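Local coordinates for protein O-succinylhomoserine sulfhydrylase (Mycobacterium tuberculosis, PDB 3NDN) that probably catalyses the pyridoxal 5'-phosphate-dependent formation of L-homocysteine from O-succinyl-L-homoserine and hydrogen sulfide, a step of methionine biosynthesis, at residues Pro175-Gln180 and Thr372-Ala377; Leu123-Ser128 and Val135-Ile140; Pro81-Phe86 and Ala99-Ser104. All coordinates share one frame; numbering follows the deposited sequence.

Overall arrangement
Three short contacts sample the fold of one subunit of a homotetramer, and each lies within reach of a second copy of the protein. Interactions 2 and 3 serve the same seven-stranded mixed sheet, through strands 122-126 and 98-102 respectively; the nearest atoms of the two interactions are about 10 Å apart, their centres about 26 Å. Lys227, predicted to carry the cofactor, follows strand 220-224 of that sheet. Interaction 1 joins two loops, one following sheet strand 169-173 and one following strand 366-368 of the five-stranded sheet. It touches interaction 2, Ser176 CB lying 3.9 Å from Ser128 O, but its centre is about 29 Å from that of interaction 3.

Interaction 1 of 3, residues Pro175-Gln180 and Thr372-Ala377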
ATOM      1  N   PRO A 175     -17.609  20.846 -21.099  1.00 33.87           N
ATOM      2  CA  PRO A 175     -16.889  21.697 -22.070  1.00 34.59           C
ATOM      3  C   PRO A 175     -15.713  20.953 -22.728  1.00 35.66           C
ATOM      4  O   PRO A 175     -15.289  19.920 -22.199  1.00 35.55           O
ATOM      5  CB  PRO A 175     -16.343  22.841 -21.211  1.00 34.40           C
ATOM      6  CG  PRO A 175     -17.192  22.846 -19.941  1.00 33.76           C
ATOM      7  CD  PRO A 175     -17.516  21.382 -19.720  1.00 33.45           C
ATOM      8  N   SER A 176     -15.200  21.478 -23.847  1.00 36.81           N
ATOM      9  CA  SER A 176     -14.004  20.921 -24.528  1.00 37.83           C
ATOM     10  C   SER A 176     -12.718  21.460 -23.905  1.00 38.76           C
ATOM     11  O   SER A 176     -12.752  22.395 -23.111  1.00 39.17           O
ATOM     12  CB  SER A 176     -14.020  21.199 -26.040  1.00 37.98           C
ATOM     13  OG  SER A 176     -13.717  22.561 -26.343  1.00 37.67           O
ATOM     14  N   ASN A 177     -11.586  20.865 -24.263  1.00 40.10           N
ATOM     15  CA  ASN A 177     -10.301  21.251 -23.691  1.00 41.27           C
ATOM     16  C   ASN A 177      -9.270  21.393 -24.810  1.00 41.53           C
ATOM     17  O   ASN A 177      -9.020  20.435 -25.534  1.00 41.99           O
ATOM     18  CB  ASN A 177      -9.881  20.204 -22.652  1.00 41.77           C
ATOM     19  CG  ASN A 177      -8.416  20.300 -22.262  1.00 44.14           C
ATOM     20  OD1 ASN A 177      -7.870  21.389 -22.065  1.00 46.51           O
ATOM     21  ND2 ASN A 177      -7.771  19.144 -22.138  1.00 47.16           N
ATOM     22  N   PRO A 178      -8.628  22.574 -24.931  1.00 41.42           N
ATOM     23  CA  PRO A 178      -8.581  23.702 -23.999  1.00 40.96           C
ATOM     24  C   PRO A 178      -9.491  24.897 -24.274  1.00 40.92           C
ATOM     25  O   PRO A 178      -9.548  25.794 -23.436  1.00 40.71           O
ATOM     26  CB  PRO A 178      -7.127  24.162 -24.126  1.00 41.45           C
ATOM     27  CG  PRO A 178      -6.825  23.924 -25.594  1.00 41.94           C
ATOM     28  CD  PRO A 178      -7.638  22.727 -26.016  1.00 41.45           C
ATOM     29  N   MET A 179     -10.191  24.925 -25.409  1.00 40.53           N
ATOM     30  CA  MET A 179     -10.948  26.134 -25.793  1.00 40.59           C
ATOM     31  C   MET A 179     -12.288  26.297 -25.058  1.00 39.75           C
ATOM     32  O   MET A 179     -12.905  27.364 -25.121  1.00 39.84           O
ATOM     33  CB  MET A 179     -11.145  26.227 -27.313  1.00 41.29           C
ATOM     34  CG  MET A 179      -9.847  26.266 -28.131  1.00 43.26           C
ATOM     35  SD  MET A 179      -8.674  27.607 -27.744  1.00 44.93           S
ATOM     36  CE  MET A 179      -9.566  29.056 -28.280  1.00 42.44           C
ATOM     37  N   GLN A 180     -12.735  25.237 -24.379  1.00 38.59           N
ATOM     38  CA  GLN A 180     -13.953  25.277 -23.541  1.00 38.29           C
ATOM     39  C   GLN A 180     -15.255  25.622 -24.316  1.00 38.39           C
ATOM     40  O   GLN A 180     -16.112  26.374 -23.829  1.00 38.62           O
ATOM     41  CB  GLN A 180     -13.741  26.134 -22.264  1.00 37.67           C
ATOM     42  CG  GLN A 180     -12.359  25.918 -21.578  1.00 38.80           C
ATOM     43  CD  GLN A 180     -12.279  26.322 -20.091  1.00 40.52           C
ATOM     44  OE1 GLN A 180     -13.285  26.378 -19.389  1.00 42.78           O
ATOM     45  NE2 GLN A 180     -11.060  26.563 -19.608  1.00 39.69           N
ATOM     46  N   THR A 372       2.243  23.353 -27.860  1.00 44.18           N
ATOM     47  CA  THR A 372       3.443  22.509 -27.898  1.00 45.82           C
ATOM     48  C   THR A 372       3.332  21.220 -27.052  1.00 46.85           C
ATOM     49  O   THR A 372       4.265  20.422 -27.017  1.00 47.14           O
ATOM     50  CB  THR A 372       4.718  23.306 -27.499  1.00 45.88           C
ATOM     51  OG1 THR A 372       4.551  23.873 -26.191  1.00 44.38           O
ATOM     52  CG2 THR A 372       5.009  24.429 -28.520  1.00 46.60           C
ATOM     53  N   THR A 373       2.200  21.031 -26.376  1.00 48.44           N
ATOM     54  CA  THR A 373       1.959  19.850 -25.527  1.00 50.10           C
ATOM     55  C   THR A 373       0.568  19.220 -25.765  1.00 51.77           C
ATOM     56  O   THR A 373       0.426  18.339 -26.611  1.00 52.18           O
ATOM     57  CB  THR A 373       2.101  20.178 -24.019  1.00 49.57           C
ATOM     58  OG1 THR A 373       1.168  21.207 -23.665  1.00 48.70           O
ATOM     59  CG2 THR A 373       3.514  20.626 -23.669  1.00 49.96           C
ATOM     60  N   THR A 374      -0.445  19.672 -25.011  1.00 53.74           N
ATOM     61  CA  THR A 374      -1.850  19.211 -25.144  1.00 55.87           C
ATOM     62  C   THR A 374      -2.236  18.873 -26.595  1.00 57.70           C
ATOM     63  O   THR A 374      -2.717  17.771 -26.871  1.00 57.89           O
ATOM     64  CB  THR A 374      -2.861  20.266 -24.573  1.00 55.60           C
ATOM     65  OG1 THR A 374      -2.387  20.777 -23.319  1.00 56.23           O
ATOM     66  CG2 THR A 374      -4.256  19.666 -24.362  1.00 55.95           C
ATOM     67  N   HIS A 375      -1.995  19.813 -27.512  1.00 59.87           N
ATOM     68  CA  HIS A 375      -2.421  19.688 -28.911  1.00 61.98           C
ATOM     69  C   HIS A 375      -1.264  19.730 -29.911  1.00 63.61           C
ATOM     70  O   HIS A 375      -1.344  20.404 -30.942  1.00 64.12           O
ATOM     71  CB  HIS A 375      -3.455  20.778 -29.241  1.00 62.11           C
ATOM     72  CG  HIS A 375      -4.836  20.463 -28.761  1.00 62.44           C
ATOM     73  ND1 HIS A 375      -5.106  20.086 -27.464  1.00 62.64           N
ATOM     74  CD2 HIS A 375      -6.027  20.471 -29.403  1.00 63.35           C
ATOM     75  CE1 HIS A 375      -6.400  19.863 -27.330  1.00 62.96           C
ATOM     76  NE2 HIS A 375      -6.984  20.096 -28.491  1.00 63.23           N
ATOM     77  N   ARG A 376      -0.198  18.992 -29.611  1.00 65.03           N
ATOM     78  CA  ARG A 376       0.995  18.963 -30.461  1.00 66.83           C
ATOM     79  C   ARG A 376       0.778  18.229 -31.793  1.00 67.97           C
ATOM     80  O   ARG A 376       1.219  18.700 -32.851  1.00 68.47           O
ATOM     81  CB  ARG A 376       2.169  18.323 -29.706  1.00 66.91           C
ATOM     82  CG  ARG A 376       3.419  18.175 -30.559  1.00 68.26           C
ATOM     83  CD  ARG A 376       4.429  17.187 -29.984  1.00 69.10           C
ATOM     84  NE  ARG A 376       5.391  16.776 -31.005  1.00 70.95           N
ATOM     85  CZ  ARG A 376       6.322  17.569 -31.541  1.00 72.03           C
ATOM     86  NH1 ARG A 376       6.443  18.839 -31.153  1.00 72.24           N
ATOM     87  NH2 ARG A 376       7.142  17.092 -32.470  1.00 72.20           N
ATOM     88  N   ALA A 377       0.108  17.077 -31.723  1.00 68.62           N
ATOM     89  CA  ALA A 377      -0.056  16.166 -32.865  1.00 69.81           C
ATOM     90  C   ALA A 377      -0.734  16.800 -34.088  1.00 70.69           C
ATOM     91  O   ALA A 377      -0.245  16.659 -35.216  1.00 71.49           O
ATOM     92  CB  ALA A 377      -0.795  14.882 -32.428  1.00 69.45           C
TER
HETATM   93  O   HOH W   1     -10.311  19.971 -28.037  1.00 33.38           O
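Asn177 and Pro178 meet Thr374 and His375 where the loop after strand 169-173 of the large sheet converges on the loop after strand 366-368 of the smaller one. Asn177 arrives first along 175-180. Its CG stands anti to the backbone N (chi1 165°), and the amide nitrogen ND2 comes 4.2 Å from the methyl CG2 of Thr374, the two side chains passing at a slant. OD1 of that amide is hydrogen-bonded to Arg394, which probably corresponds to the arginine that holds the substrate carboxylate in trans-sulfuration relatives; Thr374 OG1 is engaged by Asn358. The carbonyl O of Asn177 lies at the ring edge of His375, 3.2 Å from CE1. A water donates to the same O at 2.9 Å and sits in the ring plane. Pro178 follows, after a cis peptide bond, and sets CD 3.4 Å from His375 CE1 at an oblique angle, the two side chains approaching from opposite directions. A type I turn from Thr373 to Arg376 presents both partners. With no direct hydrogen bond across the contact, Pro178 supplies van der Waals contact, and the polar link between the segments runs through the water, whose leg to His375 NE2 is weak and of undecided direction.

Interaction 2 of 3, residues Leu123-Ser128 and Val135-Ile140; sequences LVAARS and VVCSEI
Cys137 drops its thiol from helix 131-143 onto strand 122-126, where Leu123 and Ala125 receive it. The closer approach is to Leu123, whose CD2 methyl lies 3.9 Å from Cys137 SG. A trans first torsion (chi1 163°) carries the leucine branch from the strand toward the helix, and CD2 also comes within 4.2 Å of Cys137 CB. The sulfur is placed by a different rotation: SG stands anti to the carbonyl carbon of its own residue (chi1 -67°). Two positions along the strand, Ala125 offers just its methyl, and CB is a longer 4.4 Å from Cys137 SG. This alternation lets Leu123 and Ala125 share one face of the strand, while the intervening Val124 takes no part.

All three touching residues are buried, and the packing continues beyond them: Phe171 of strand 169-173 touches both Leu123 and Cys137, and Leu113 of helix 105-114 also meets Cys137. The exposed residues lie apart from this core and from each other. Glu139, on the helix, faces a second subunit and forms a salt bridge with its Lys253, whereas Arg127, just past the strand end, pairs with Asp152. Within the helix, Val135 O accepts from both Glu139 N and Ile140 N, marking a wider pi-type turn that includes Cys137. Strand 122-126, helix 131-143 and strand 147-151 together form a beta-alpha-beta crossover, whose helix here packs on its first strand, part of the large sheet of the fold type I PLP enzymes.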
ATOM      1  N   LEU A 123     -20.897   5.312 -35.795  1.00 37.84           N
ATOM      2  CA  LEU A 123     -20.657   6.280 -34.702  1.00 37.15           C
ATOM      3  C   LEU A 123     -20.677   7.721 -35.221  1.00 37.54           C
ATOM      4  O   LEU A 123     -20.088   8.005 -36.262  1.00 37.88           O
ATOM      5  CB  LEU A 123     -19.290   5.989 -34.020  1.00 36.59           C
ATOM      6  CG  LEU A 123     -18.598   7.037 -33.122  1.00 35.59           C
ATOM      7  CD1 LEU A 123     -19.415   7.330 -31.867  1.00 35.09           C
ATOM      8  CD2 LEU A 123     -17.170   6.630 -32.726  1.00 34.29           C
ATOM      9  N   VAL A 124     -21.365   8.617 -34.507  1.00 37.18           N
ATOM     10  CA  VAL A 124     -21.264  10.062 -34.766  1.00 37.35           C
ATOM     11  C   VAL A 124     -20.600  10.768 -33.568  1.00 37.02           C
ATOM     12  O   VAL A 124     -21.112  10.720 -32.449  1.00 36.29           O
ATOM     13  CB  VAL A 124     -22.645  10.693 -35.093  1.00 38.11           C
ATOM     14  CG1 VAL A 124     -22.527  12.200 -35.293  1.00 36.62           C
ATOM     15  CG2 VAL A 124     -23.248  10.040 -36.344  1.00 39.26           C
ATOM     16  N   ALA A 125     -19.475  11.436 -33.809  1.00 37.25           N
ATOM     17  CA  ALA A 125     -18.698  12.026 -32.709  1.00 37.54           C
ATOM     18  C   ALA A 125     -18.392  13.489 -32.959  1.00 38.02           C
ATOM     19  O   ALA A 125     -18.249  13.886 -34.108  1.00 38.60           O
ATOM     20  CB  ALA A 125     -17.393  11.252 -32.522  1.00 36.49           C
ATOM     21  N   ALA A 126     -18.292  14.287 -31.892  1.00 38.12           N
ATOM     22  CA  ALA A 126     -17.762  15.661 -31.990  1.00 38.34           C
ATOM     23  C   ALA A 126     -16.263  15.605 -32.296  1.00 39.11           C
ATOM     24  O   ALA A 126     -15.588  14.641 -31.925  1.00 38.69           O
ATOM     25  CB  ALA A 126     -18.010  16.434 -30.700  1.00 38.42           C
ATOM     26  N   ARG A 127     -15.748  16.638 -32.959  1.00 40.38           N
ATOM     27  CA  ARG A 127     -14.346  16.676 -33.403  1.00 41.61           C
ATOM     28  C   ARG A 127     -13.397  17.159 -32.302  1.00 40.99           C
ATOM     29  O   ARG A 127     -12.229  16.759 -32.273  1.00 40.67           O
ATOM     30  CB  ARG A 127     -14.192  17.550 -34.668  1.00 42.97           C
ATOM     31  CG  ARG A 127     -12.940  17.227 -35.496  1.00 46.20           C
ATOM     32  CD  ARG A 127     -12.878  18.011 -36.819  1.00 51.76           C
ATOM     33  NE  ARG A 127     -13.659  17.399 -37.901  1.00 54.57           N
ATOM     34  CZ  ARG A 127     -14.843  17.841 -38.333  1.00 56.45           C
ATOM     35  NH1 ARG A 127     -15.424  18.904 -37.784  1.00 55.77           N
ATOM     36  NH2 ARG A 127     -15.459  17.211 -39.326  1.00 58.82           N
ATOM     37  N   SER A 128     -13.900  17.993 -31.392  1.00 40.85           N
ATOM     38  CA  SER A 128     -13.051  18.616 -30.365  1.00 40.52           C
ATOM     39  C   SER A 128     -12.914  17.749 -29.122  1.00 39.47           C
ATOM     40  O   SER A 128     -13.612  17.967 -28.117  1.00 38.61           O
ATOM     41  CB  SER A 128     -13.561  20.011 -29.991  1.00 40.69           C
ATOM     42  OG  SER A 128     -13.385  20.920 -31.068  1.00 43.65           O
ATOM     43  N   VAL A 135      -8.064   9.608 -31.295  1.00 35.90           N
ATOM     44  CA  VAL A 135      -7.360   8.461 -31.907  1.00 36.15           C
ATOM     45  C   VAL A 135      -8.233   7.195 -31.879  1.00 35.78           C
ATOM     46  O   VAL A 135      -8.274   6.452 -32.858  1.00 36.20           O
ATOM     47  CB  VAL A 135      -5.985   8.169 -31.231  1.00 36.36           C
ATOM     48  CG1 VAL A 135      -5.373   6.869 -31.765  1.00 36.90           C
ATOM     49  CG2 VAL A 135      -5.022   9.333 -31.413  1.00 35.81           C
ATOM     50  N   VAL A 136      -8.939   6.978 -30.766  1.00 34.60           N
ATOM     51  CA  VAL A 136      -9.876   5.852 -30.623  1.00 34.43           C
ATOM     52  C   VAL A 136     -11.004   5.943 -31.681  1.00 35.10           C
ATOM     53  O   VAL A 136     -11.328   4.947 -32.330  1.00 34.68           O
ATOM     54  CB  VAL A 136     -10.500   5.780 -29.179  1.00 34.04           C
ATOM     55  CG1 VAL A 136     -11.743   4.894 -29.144  1.00 34.32           C
ATOM     56  CG2 VAL A 136      -9.479   5.281 -28.151  1.00 33.50           C
ATOM     57  N   CYS A 137     -11.567   7.138 -31.867  1.00 35.78           N
ATOM     58  CA  CYS A 137     -12.720   7.320 -32.764  1.00 36.91           C
ATOM     59  C   CYS A 137     -12.341   7.355 -34.259  1.00 38.44           C
ATOM     60  O   CYS A 137     -13.106   6.885 -35.115  1.00 38.77           O
ATOM     61  CB  CYS A 137     -13.514   8.574 -32.385  1.00 36.55           C
ATOM     62  SG  CYS A 137     -14.397   8.522 -30.758  1.00 36.37           S
ATOM     63  N   SER A 138     -11.168   7.908 -34.571  1.00 39.38           N
ATOM     64  CA  SER A 138     -10.761   8.113 -35.964  1.00 40.62           C
ATOM     65  C   SER A 138      -9.911   6.982 -36.550  1.00 41.06           C
ATOM     66  O   SER A 138      -9.965   6.745 -37.767  1.00 41.24           O
ATOM     67  CB  SER A 138     -10.037   9.461 -36.135  1.00 40.70           C
ATOM     68  OG  SER A 138      -8.744   9.416 -35.540  1.00 42.57           O
ATOM     69  N   GLU A 139      -9.132   6.291 -35.706  1.00 40.48           N
ATOM     70  CA  GLU A 139      -8.175   5.288 -36.200  1.00 40.94           C
ATOM     71  C   GLU A 139      -8.370   3.859 -35.685  1.00 40.17           C
ATOM     72  O   GLU A 139      -8.385   2.909 -36.481  1.00 40.28           O
ATOM     73  CB  GLU A 139      -6.731   5.727 -35.929  1.00 41.41           C
ATOM     74  CG  GLU A 139      -6.319   7.053 -36.598  1.00 44.85           C
ATOM     75  CD  GLU A 139      -4.923   7.508 -36.184  1.00 49.53           C
ATOM     76  OE1 GLU A 139      -4.081   6.653 -35.849  1.00 50.83           O
ATOM     77  OE2 GLU A 139      -4.657   8.730 -36.198  1.00 53.71           O
ATOM     78  N   ILE A 140      -8.485   3.694 -34.364  1.00 38.21           N
ATOM     79  CA  ILE A 140      -8.524   2.347 -33.773  1.00 37.30           C
ATOM     80  C   ILE A 140      -9.824   1.593 -34.083  1.00 36.97           C
ATOM     81  O   ILE A 140      -9.780   0.437 -34.505  1.00 37.78           O
ATOM     82  CB  ILE A 140      -8.203   2.363 -32.244  1.00 36.57           C
ATOM     83  CG1 ILE A 140      -6.762   2.850 -32.017  1.00 37.25           C
ATOM     84  CG2 ILE A 140      -8.422   0.964 -31.621  1.00 35.91           C
ATOM     85  CD1 ILE A 140      -6.365   3.066 -30.532  1.00 37.71           C
TER

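Interaction 3 of 3, residues Pro81-Phe86 and Ala99-Ser104; sequences PTVSVF and AFATAS
Ala101 meets Val83 and Phe86 where helix 81-94 covers strand 98-102, a border strand within this chain of the large mixed sheet in the fold type I architecture of PLP-dependent enzymes. The strand alternates its faces. Phe100 directs its CB away from segment 81-86, and its ring packs against Ile247 and Met255 of helix 244-258 while its backbone bonds to Ile240. Ala101 then turns toward the helix, and its single methyl is the meeting point of the whole contact. Val83 reaches it with CG1, 3.8 Å from Ala101 CB, the valine's chi1 of 177° extending that branch opposite its own N. One helical turn on, Phe86 approaches from another direction. Its ring presents an edge rather than a face, with Ala101 CB in the ring plane at 4.0 Å from both Phe86 CD2 and CE2. The methyl thus fits into the corner formed by the valine branch and the aromatic edge, and Met262 touches both Phe86 and Ala101 as well. The backbone of the same residue has a polar tie to the helix, since Ala101 N is hydrogen-bonded to Glu87 OE2. Thr102 points its CB away again, and its side chain touches Ala107 and Ala108 of helix 105-114. At Ser104 the chain reaches the N-cap of that helix, where OG bonds to Ala107 N and to Gly259 O of a second subunit, while Thr102 OG1 donates to Ser104 O at 2.7 Å, tilted 31° from the carbonyl plane.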
ATOM      1  N   PRO A  81     -14.437  -7.553  -3.682  1.00 29.10           N
ATOM      2  CA  PRO A  81     -15.241  -6.775  -2.703  1.00 28.96           C
ATOM      3  C   PRO A  81     -14.860  -5.285  -2.499  1.00 29.15           C
ATOM      4  O   PRO A  81     -15.759  -4.451  -2.315  1.00 28.93           O
ATOM      5  CB  PRO A  81     -15.109  -7.572  -1.406  1.00 29.64           C
ATOM      6  CG  PRO A  81     -14.044  -8.606  -1.649  1.00 30.31           C
ATOM      7  CD  PRO A  81     -13.996  -8.846  -3.120  1.00 28.84           C
ATOM      8  N   THR A  82     -13.562  -4.963  -2.503  1.00 28.06           N
ATOM      9  CA  THR A  82     -13.112  -3.556  -2.440  1.00 27.38           C
ATOM     10  C   THR A  82     -13.486  -2.766  -3.714  1.00 26.94           C
ATOM     11  O   THR A  82     -13.962  -1.612  -3.641  1.00 25.68           O
ATOM     12  CB  THR A  82     -11.584  -3.489  -2.144  1.00 27.30           C
ATOM     13  OG1 THR A  82     -11.298  -4.248  -0.966  1.00 26.07           O
ATOM     14  CG2 THR A  82     -11.089  -2.061  -1.961  1.00 27.07           C
ATOM     15  N   VAL A  83     -13.244  -3.362  -4.888  1.00 26.60           N
ATOM     16  CA  VAL A  83     -13.698  -2.772  -6.139  1.00 26.17           C
ATOM     17  C   VAL A  83     -15.227  -2.501  -6.143  1.00 26.14           C
ATOM     18  O   VAL A  83     -15.671  -1.464  -6.638  1.00 25.56           O
ATOM     19  CB  VAL A  83     -13.231  -3.612  -7.381  1.00 26.23           C
ATOM     20  CG1 VAL A  83     -13.793  -3.021  -8.694  1.00 26.60           C
ATOM     21  CG2 VAL A  83     -11.706  -3.634  -7.451  1.00 26.16           C
ATOM     22  N   SER A  84     -16.024  -3.423  -5.586  1.00 25.87           N
ATOM     23  CA  SER A  84     -17.485  -3.222  -5.501  1.00 25.95           C
ATOM     24  C   SER A  84     -17.904  -1.986  -4.678  1.00 25.69           C
ATOM     25  O   SER A  84     -18.909  -1.341  -5.002  1.00 24.34           O
ATOM     26  CB  SER A  84     -18.185  -4.476  -4.923  1.00 26.90           C
ATOM     27  OG  SER A  84     -18.116  -5.558  -5.835  1.00 27.94           O
ATOM     28  N   VAL A  85     -17.152  -1.673  -3.612  1.00 25.16           N
ATOM     29  CA  VAL A  85     -17.443  -0.508  -2.777  1.00 25.24           C
ATOM     30  C   VAL A  85     -17.191   0.791  -3.581  1.00 25.04           C
ATOM     31  O   VAL A  85     -18.019   1.705  -3.532  1.00 24.83           O
ATOM     32  CB  VAL A  85     -16.609  -0.506  -1.442  1.00 25.11           C
ATOM     33  CG1 VAL A  85     -16.834   0.779  -0.635  1.00 26.50           C
ATOM     34  CG2 VAL A  85     -16.938  -1.753  -0.573  1.00 25.86           C
ATOM     35  N   PHE A  86     -16.097   0.844  -4.358  1.00 24.77           N
ATOM     36  CA  PHE A  86     -15.822   2.023  -5.228  1.00 24.80           C
ATOM     37  C   PHE A  86     -16.950   2.212  -6.279  1.00 25.73           C
ATOM     38  O   PHE A  86     -17.438   3.342  -6.474  1.00 25.85           O
ATOM     39  CB  PHE A  86     -14.453   1.910  -5.964  1.00 24.04           C
ATOM     40  CG  PHE A  86     -14.297   2.886  -7.105  1.00 25.67           C
ATOM     41  CD1 PHE A  86     -14.127   4.243  -6.856  1.00 25.63           C
ATOM     42  CD2 PHE A  86     -14.355   2.444  -8.443  1.00 24.59           C
ATOM     43  CE1 PHE A  86     -14.009   5.154  -7.906  1.00 26.78           C
ATOM     44  CE2 PHE A  86     -14.244   3.341  -9.493  1.00 27.47           C
ATOM     45  CZ  PHE A  86     -14.077   4.701  -9.236  1.00 25.48           C
ATOM     46  N   ALA A  99     -22.927   0.211 -12.617  1.00 29.81           N
ATOM     47  CA  ALA A  99     -21.524   0.672 -12.780  1.00 29.57           C
ATOM     48  C   ALA A  99     -20.495  -0.470 -12.919  1.00 29.38           C
ATOM     49  O   ALA A  99     -20.692  -1.573 -12.376  1.00 29.82           O
ATOM     50  CB  ALA A  99     -21.125   1.563 -11.603  1.00 30.00           C
ATOM     51  N   PHE A 100     -19.399  -0.193 -13.632  1.00 28.38           N
ATOM     52  CA  PHE A 100     -18.266  -1.121 -13.793  1.00 28.33           C
ATOM     53  C   PHE A 100     -16.943  -0.342 -13.785  1.00 27.29           C
ATOM     54  O   PHE A 100     -16.787   0.608 -14.559  1.00 28.56           O
ATOM     55  CB  PHE A 100     -18.383  -1.921 -15.112  1.00 28.71           C
ATOM     56  CG  PHE A 100     -17.864  -3.350 -15.001  1.00 29.77           C
ATOM     57  CD1 PHE A 100     -18.724  -4.432 -15.148  1.00 31.48           C
ATOM     58  CD2 PHE A 100     -16.523  -3.597 -14.705  1.00 29.24           C
ATOM     59  CE1 PHE A 100     -18.265  -5.757 -15.019  1.00 32.91           C
ATOM     60  CE2 PHE A 100     -16.045  -4.919 -14.578  1.00 31.77           C
ATOM     61  CZ  PHE A 100     -16.921  -5.997 -14.735  1.00 32.04           C
ATOM     62  N   ALA A 101     -16.009  -0.723 -12.904  1.00 27.19           N
ATOM     63  CA  ALA A 101     -14.711  -0.043 -12.757  1.00 26.33           C
ATOM     64  C   ALA A 101     -13.688  -0.531 -13.794  1.00 26.48           C
ATOM     65  O   ALA A 101     -13.723  -1.704 -14.175  1.00 26.40           O
ATOM     66  CB  ALA A 101     -14.146  -0.264 -11.319  1.00 26.56           C
ATOM     67  N   THR A 102     -12.768   0.354 -14.204  1.00 25.64           N
ATOM     68  CA  THR A 102     -11.717   0.035 -15.221  1.00 26.29           C
ATOM     69  C   THR A 102     -10.300   0.493 -14.783  1.00 26.05           C
ATOM     70  O   THR A 102     -10.166   1.200 -13.781  1.00 26.24           O
ATOM     71  CB  THR A 102     -12.032   0.690 -16.579  1.00 26.68           C
ATOM     72  OG1 THR A 102     -11.885   2.110 -16.467  1.00 26.09           O
ATOM     73  CG2 THR A 102     -13.458   0.369 -17.093  1.00 25.55           C
ATOM     74  N   ALA A 103      -9.256   0.116 -15.543  1.00 25.49           N
ATOM     75  CA  ALA A 103      -7.847   0.429 -15.192  1.00 25.98           C
ATOM     76  C   ALA A 103      -7.485   1.922 -15.398  1.00 25.82           C
ATOM     77  O   ALA A 103      -6.523   2.417 -14.804  1.00 26.31           O
ATOM     78  CB  ALA A 103      -6.863  -0.465 -16.013  1.00 26.33           C
ATOM     79  N   SER A 104      -8.247   2.613 -16.229  1.00 25.48           N
ATOM     80  CA  SER A 104      -7.960   4.023 -16.580  1.00 25.40           C
ATOM     81  C   SER A 104      -9.193   4.664 -17.197  1.00 26.15           C
ATOM     82  O   SER A 104     -10.154   3.965 -17.519  1.00 26.25           O
ATOM     83  CB  SER A 104      -6.771   4.106 -17.557  1.00 26.36           C
ATOM     84  OG  SER A 104      -7.131   3.623 -18.854  1.00 25.76           O
TER